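Local coordinates for protein WZI (Escherichia coli, PDB 2YNK) that binds carbohydrate as an outer-membrane beta-barrel lectin and takes part in the assembly of the group 1 capsule, at residues V22-L27 against P222-E227; D274-L279 against G311-H316. All blocks are in the same frame, centred on the assembly; numbering follows the deposited sequence.

Interaction 1 (V22-L27 against P222-E227); sequences VIHLSL and PIQSLE
A tight type I beta turn at one end of the barrel, Ile223 to Leu226, joins strands 212-221 and 226-236 and meets the N-terminal loop that follows helix 8-19, with Gln224 against His24 and Glu227 against Ser26. Leu226 N donates to Ile223 O (2.9 Å) to close the turn. At its corner, Gln224 lays its side chain over one face of the His24 imidazole: CG lies 4.3 Å from the ring centroid in a CH-pi contact, and the amide plane is inclined 34° to the ring. The amide NE2 also sits over that face but makes no hydrogen bond to the ring nitrogen. The polar half is made by Glu227, at the start of strand 226-236. Glu227 extends with CG anti to its backbone N (chi1 171°), which carries the carboxylate to the loop. Ser26 OG stands between both carboxylate oxygens, 2.8 Å from Glu227 OE1 and 2.6 Å from Glu227 OE2, and its single proton may go to either. Ser28 OG is a further partner of OE2. A water extends the grip to the loop backbone, giving a proton to Glu227 OE2 (2.9 Å) and taking one from Leu27 N (2.8 Å).

Interaction 2 (D274-L279 against G311-H316); sequences DFKFKL and GIEGHH
Lys276 and Glu313 join two strands of the beta-barrel, 268-278 and 306-317, that are not neighbours: strand 287-295 runs between them, and the two side chains reach across it on the face that also carries helix 8-19. Contact is confined to the side-chain ends. Lys276 is drawn out at full length, with CG anti to the backbone N (chi1 -176°), and its NZ gives a hydrogen bond and salt bridge to Glu313 OE2 at 2.8 Å. The two side chains cross at about a right angle, and the ammonium meets the oxygen from above the carboxylate, 49° out of its plane. The other oxygen is held quite differently: His315 NE2 donates to Glu313 OE1 over 2.6 Å, nearly straight at 166°, in the plane of the imidazole and on the anti lone pair. With Lys276 on one oxygen and His315 on the other, the carboxylate is fixed in position and rotation. Further residues complete the network: Tyr156 OH bonds OE1, Asp19 forms a second salt bridge with Lys276, and Asn324 OD1 bonds His315 ND1.

On the other face the two segments do not meet: Phe277 packs on Phe289 of the intervening strand and Ile312 on Trp325 and Leu327. This is probably the hydrophobic outer wall of the barrel.

The buried Glu313 is probably ionised. Lys276, shared with Asp19, would offset only part of the two acids' charge; His315, with both ring nitrogens facing oxygens as modelled, may be doubly protonated and supply the rest, unless the Asn324 amide is flipped. The lysine thereby ties the N-terminal helix to the barrel wall.

Overall arrangement
Both contacts meet at neighbouring strands 226-236 and 268-278, their centres 11 Å apart on the same side of the chain's centre. Backbone bonds probably join them directly: Lys278 N to Ser225 O, 2.7 Å, and Glu227 N to Lys276 O, 2.9 Å. Interaction 1 is a surface contact at the end of the barrel, where a loop meets a turn and the strand start through a hydroxyl-carboxylate contact, a bridging water and a CH-pi contact. Interaction 2 lies deeper and spans an intervening strand, relying on charge pairing around a buried carboxylate. Each involves the N-terminal region, through the loop in interaction 1 and through Asp19 of helix 8-19 in interaction 2, so both connect it to the barrel wall.

Interaction 1 (V22-L27 against P222-E227)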
loop_
_atom_site.group_PDB
_atom_site.type_symbol
_atom_site.label_atom_id
_atom_site.label_comp_id
_atom_site.label_asym_id
_atom_site.label_seq_id
_atom_site.Cartn_x
_atom_site.Cartn_y
_atom_site.Cartn_z
ATOM N N VAL A 22 -1.801 22.199 -3.547
ATOM C CA VAL A 22 -0.486 22.767 -3.263
ATOM C C VAL A 22 0.634 22.072 -4.032
ATOM O O VAL A 22 1.668 22.678 -4.283
ATOM C CB VAL A 22 -0.152 22.666 -1.773
ATOM C CG1 VAL A 22 1.231 23.239 -1.497
ATOM C CG2 VAL A 22 -1.223 23.359 -0.944
ATOM N N ILE A 23 0.448 20.783 -4.341
ATOM C CA ILE A 23 1.326 20.044 -5.263
ATOM C C ILE A 23 0.499 19.132 -6.177
ATOM O O ILE A 23 -0.698 18.935 -5.951
ATOM C CB ILE A 23 2.414 19.218 -4.537
ATOM C CG1 ILE A 23 1.806 18.257 -3.517
ATOM C CG2 ILE A 23 3.410 20.131 -3.846
ATOM C CD1 ILE A 23 2.840 17.552 -2.655
ATOM N N HIS A 24 1.132 18.619 -7.232
ATOM C CA HIS A 24 0.498 17.657 -8.126
ATOM C C HIS A 24 1.351 16.428 -8.163
ATOM O O HIS A 24 2.513 16.495 -8.558
ATOM C CB HIS A 24 0.306 18.252 -9.507
ATOM C CG HIS A 24 -0.484 19.541 -9.493
ATOM N ND1 HIS A 24 -1.763 19.602 -9.061
ATOM C CD2 HIS A 24 -0.124 20.846 -9.844
ATOM C CE1 HIS A 24 -2.203 20.873 -9.142
ATOM N NE2 HIS A 24 -1.199 21.633 -9.621
ATOM N N LEU A 25 0.797 15.299 -7.725
ATOM C CA LEU A 25 1.597 14.113 -7.501
ATOM C C LEU A 25 0.740 12.877 -7.312
ATOM O O LEU A 25 -0.090 12.825 -6.402
ATOM C CB LEU A 25 2.425 14.314 -6.238
ATOM C CG LEU A 25 3.385 13.194 -5.879
ATOM C CD1 LEU A 25 4.435 13.099 -6.968
ATOM C CD2 LEU A 25 4.023 13.457 -4.526
ATOM N N SER A 26 0.951 11.866 -8.144
ATOM C CA SER A 26 0.219 10.621 -7.982
ATOM C C SER A 26 0.686 9.857 -6.738
ATOM O O SER A 26 1.890 9.705 -6.491
ATOM C CB SER A 26 0.385 9.734 -9.201
ATOM O OG SER A 26 -0.461 8.609 -9.086
ATOM N N LEU A 27 -0.277 9.386 -5.957
ATOM C CA LEU A 27 0.013 8.570 -4.795
ATOM C C LEU A 27 -0.672 7.211 -4.900
ATOM O O LEU A 27 -0.934 6.585 -3.884
ATOM C CB LEU A 27 -0.451 9.287 -3.531
ATOM C CG LEU A 27 0.191 10.642 -3.251
ATOM C CD1 LEU A 27 -0.449 11.292 -2.031
ATOM C CD2 LEU A 27 1.686 10.495 -3.053
ATOM N N PRO A 222 -4.855 13.121 -17.392
ATOM C CA PRO A 222 -5.054 14.044 -18.510
ATOM C C PRO A 222 -5.368 15.479 -18.069
ATOM O O PRO A 222 -5.011 16.425 -18.770
ATOM C CB PRO A 222 -6.240 13.451 -19.284
ATOM C CG PRO A 222 -6.685 12.242 -18.550
ATOM C CD PRO A 222 -5.946 12.144 -17.256
ATOM N N ILE A 223 -6.047 15.619 -16.932
ATOM C CA ILE A 223 -6.321 16.922 -16.322
ATOM C C ILE A 223 -6.039 16.839 -14.826
ATOM O O ILE A 223 -6.250 15.798 -14.218
ATOM C CB ILE A 223 -7.785 17.389 -16.545
ATOM C CG1 ILE A 223 -8.790 16.263 -16.242
ATOM C CG2 ILE A 223 -7.976 17.905 -17.970
ATOM C CD1 ILE A 223 -10.235 16.700 -16.342
ATOM N N GLN A 224 -5.583 17.941 -14.235
ATOM C CA GLN A 224 -5.216 17.979 -12.812
ATOM C C GLN A 224 -6.247 17.362 -11.864
ATOM O O GLN A 224 -5.899 17.020 -10.734
ATOM C CB GLN A 224 -4.957 19.420 -12.362
ATOM C CG GLN A 224 -3.658 20.017 -12.875
ATOM C CD GLN A 224 -3.553 21.517 -12.616
ATOM O OE1 GLN A 224 -4.548 22.253 -12.680
ATOM N NE2 GLN A 224 -2.339 21.980 -12.332
ATOM N N SER A 225 -7.498 17.241 -12.311
ATOM C CA SER A 225 -8.601 16.766 -11.473
ATOM C C SER A 225 -8.839 15.254 -11.522
ATOM O O SER A 225 -9.462 14.709 -10.618
ATOM C CB SER A 225 -9.908 17.475 -11.859
ATOM O OG SER A 225 -9.932 18.812 -11.388
ATOM N N LEU A 226 -8.369 14.586 -12.568
ATOM C CA LEU A 226 -8.668 13.176 -12.771
ATOM C C LEU A 226 -7.398 12.368 -12.993
ATOM O O LEU A 226 -6.604 12.689 -13.875
ATOM C CB LEU A 226 -9.584 13.008 -13.981
ATOM C CG LEU A 226 -9.989 11.579 -14.359
ATOM C CD1 LEU A 226 -11.039 11.031 -13.405
ATOM C CD2 LEU A 226 -10.500 11.555 -15.787
ATOM N N GLU A 227 -7.219 11.318 -12.186
ATOM C CA GLU A 227 -6.198 10.301 -12.436
ATOM C C GLU A 227 -6.883 9.001 -12.831
ATOM O O GLU A 227 -7.910 8.644 -12.259
ATOM C CB GLU A 227 -5.338 10.088 -11.200
ATOM C CG GLU A 227 -4.390 8.904 -11.314
ATOM C CD GLU A 227 -3.146 9.055 -10.461
ATOM O OE1 GLU A 227 -2.219 9.767 -10.907
ATOM O OE2 GLU A 227 -3.094 8.476 -9.353
HETATM O O HOH W 1 -2.985 9.429 -6.633
#

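Interaction 2 (D274-L279 against G311-H316)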
loop_
_atom_site.group_PDB
_atom_site.type_symbol
_atom_site.label_atom_id
_atom_site.label_comp_id
_atom_site.label_asym_id
_atom_site.label_seq_id
_atom_site.Cartn_x
_atom_site.Cartn_y
_atom_site.Cartn_z
ATOM N N ASP A 274 -8.654 1.829 -11.852
ATOM C CA ASP A 274 -8.903 2.700 -10.709
ATOM C C ASP A 274 -8.963 4.151 -11.165
ATOM O O ASP A 274 -8.505 4.484 -12.256
ATOM C CB ASP A 274 -7.843 2.515 -9.612
ATOM C CG ASP A 274 -6.484 2.072 -10.155
ATOM O OD1 ASP A 274 -6.341 0.896 -10.588
ATOM O OD2 ASP A 274 -5.546 2.895 -10.128
ATOM N N PHE A 275 -9.557 5.004 -10.337
ATOM C CA PHE A 275 -9.574 6.443 -10.599
ATOM C C PHE A 275 -9.538 7.222 -9.288
ATOM O O PHE A 275 -9.899 6.697 -8.229
ATOM C CB PHE A 275 -10.823 6.845 -11.402
ATOM C CG PHE A 275 -12.055 7.000 -10.555
ATOM C CD1 PHE A 275 -12.345 8.217 -9.944
ATOM C CD2 PHE A 275 -12.902 5.920 -10.336
ATOM C CE1 PHE A 275 -13.465 8.352 -9.141
ATOM C CE2 PHE A 275 -14.026 6.051 -9.537
ATOM C CZ PHE A 275 -14.309 7.266 -8.938
ATOM N N LYS A 276 -9.092 8.470 -9.373
ATOM C CA LYS A 276 -9.239 9.434 -8.289
ATOM C C LYS A 276 -9.611 10.794 -8.908
ATOM O O LYS A 276 -8.963 11.243 -9.860
ATOM C CB LYS A 276 -7.951 9.534 -7.445
ATOM C CG LYS A 276 -8.089 10.457 -6.235
ATOM C CD LYS A 276 -6.829 10.597 -5.390
ATOM C CE LYS A 276 -6.989 11.718 -4.357
ATOM N NZ LYS A 276 -6.029 11.688 -3.208
ATOM N N PHE A 277 -10.654 11.430 -8.370
ATOM C CA PHE A 277 -11.152 12.700 -8.890
ATOM C C PHE A 277 -11.074 13.808 -7.843
ATOM O O PHE A 277 -11.812 13.791 -6.867
ATOM C CB PHE A 277 -12.597 12.544 -9.366
ATOM C CG PHE A 277 -13.129 13.755 -10.082
ATOM C CD1 PHE A 277 -12.847 13.962 -11.427
ATOM C CD2 PHE A 277 -13.910 14.688 -9.419
ATOM C CE1 PHE A 277 -13.336 15.078 -12.092
ATOM C CE2 PHE A 277 -14.400 15.802 -10.079
ATOM C CZ PHE A 277 -14.114 15.996 -11.417
ATOM N N LYS A 278 -10.182 14.773 -8.057
ATOM C CA LYS A 278 -9.995 15.892 -7.122
ATOM C C LYS A 278 -11.026 16.976 -7.398
ATOM O O LYS A 278 -11.299 17.286 -8.554
ATOM C CB LYS A 278 -8.586 16.482 -7.254
ATOM C CG LYS A 278 -7.469 15.535 -6.834
ATOM C CD LYS A 278 -6.107 15.949 -7.387
ATOM C CE LYS A 278 -5.319 14.741 -7.886
ATOM N NZ LYS A 278 -5.988 14.011 -9.013
ATOM N N LEU A 279 -11.596 17.547 -6.338
ATOM C CA LEU A 279 -12.602 18.606 -6.473
ATOM C C LEU A 279 -12.020 20.017 -6.329
ATOM O O LEU A 279 -12.643 20.984 -6.754
ATOM C CB LEU A 279 -13.748 18.408 -5.466
ATOM C CG LEU A 279 -14.802 17.350 -5.821
ATOM C CD1 LEU A 279 -15.823 17.185 -4.701
ATOM C CD2 LEU A 279 -15.502 17.701 -7.125
ATOM N N GLY A 311 -14.340 5.181 -2.361
ATOM C CA GLY A 311 -14.156 6.031 -1.190
ATOM C C GLY A 311 -14.166 7.528 -1.464
ATOM O O GLY A 311 -14.140 7.987 -2.613
ATOM N N ILE A 312 -14.202 8.290 -0.382
ATOM C CA ILE A 312 -14.220 9.737 -0.450
ATOM C C ILE A 312 -13.265 10.228 0.628
ATOM O O ILE A 312 -13.254 9.687 1.737
ATOM C CB ILE A 312 -15.656 10.268 -0.235
ATOM C CG1 ILE A 312 -15.715 11.782 -0.405
ATOM C CG2 ILE A 312 -16.193 9.864 1.130
ATOM C CD1 ILE A 312 -17.091 12.355 -0.142
ATOM N N GLU A 313 -12.446 11.227 0.299
ATOM C CA GLU A 313 -11.447 11.747 1.241
ATOM C C GLU A 313 -11.457 13.268 1.279
ATOM O O GLU A 313 -11.781 13.922 0.286
ATOM C CB GLU A 313 -10.040 11.248 0.890
ATOM C CG GLU A 313 -9.655 11.412 -0.574
ATOM C CD GLU A 313 -8.210 11.039 -0.865
ATOM O OE1 GLU A 313 -7.302 11.573 -0.189
ATOM O OE2 GLU A 313 -7.982 10.214 -1.782
ATOM N N GLY A 314 -11.107 13.815 2.443
ATOM C CA GLY A 314 -10.975 15.251 2.632
ATOM C C GLY A 314 -9.727 15.594 3.420
ATOM O O GLY A 314 -9.196 14.762 4.160
ATOM N N HIS A 315 -9.264 16.831 3.257
ATOM C CA HIS A 315 -8.005 17.285 3.837
ATOM C C HIS A 315 -8.123 18.750 4.172
ATOM O O HIS A 315 -8.353 19.570 3.297
ATOM C CB HIS A 315 -6.877 17.060 2.841
ATOM C CG HIS A 315 -6.749 15.628 2.377
ATOM N ND1 HIS A 315 -6.040 14.711 3.049
ATOM C CD2 HIS A 315 -7.272 14.979 1.264
ATOM C CE1 HIS A 315 -6.099 13.535 2.403
ATOM N NE2 HIS A 315 -6.853 13.699 1.312
ATOM N N HIS A 316 -7.972 19.096 5.443
ATOM C CA HIS A 316 -8.320 20.416 5.923
ATOM C C HIS A 316 -7.239 20.961 6.806
ATOM O O HIS A 316 -6.510 20.204 7.436
ATOM C CB HIS A 316 -9.630 20.355 6.700
ATOM C CG HIS A 316 -10.762 19.692 5.950
ATOM N ND1 HIS A 316 -11.415 20.291 4.941
ATOM C CD2 HIS A 316 -11.356 18.440 6.109
ATOM C CE1 HIS A 316 -12.375 19.471 4.472
ATOM N NE2 HIS A 316 -12.337 18.340 5.188
#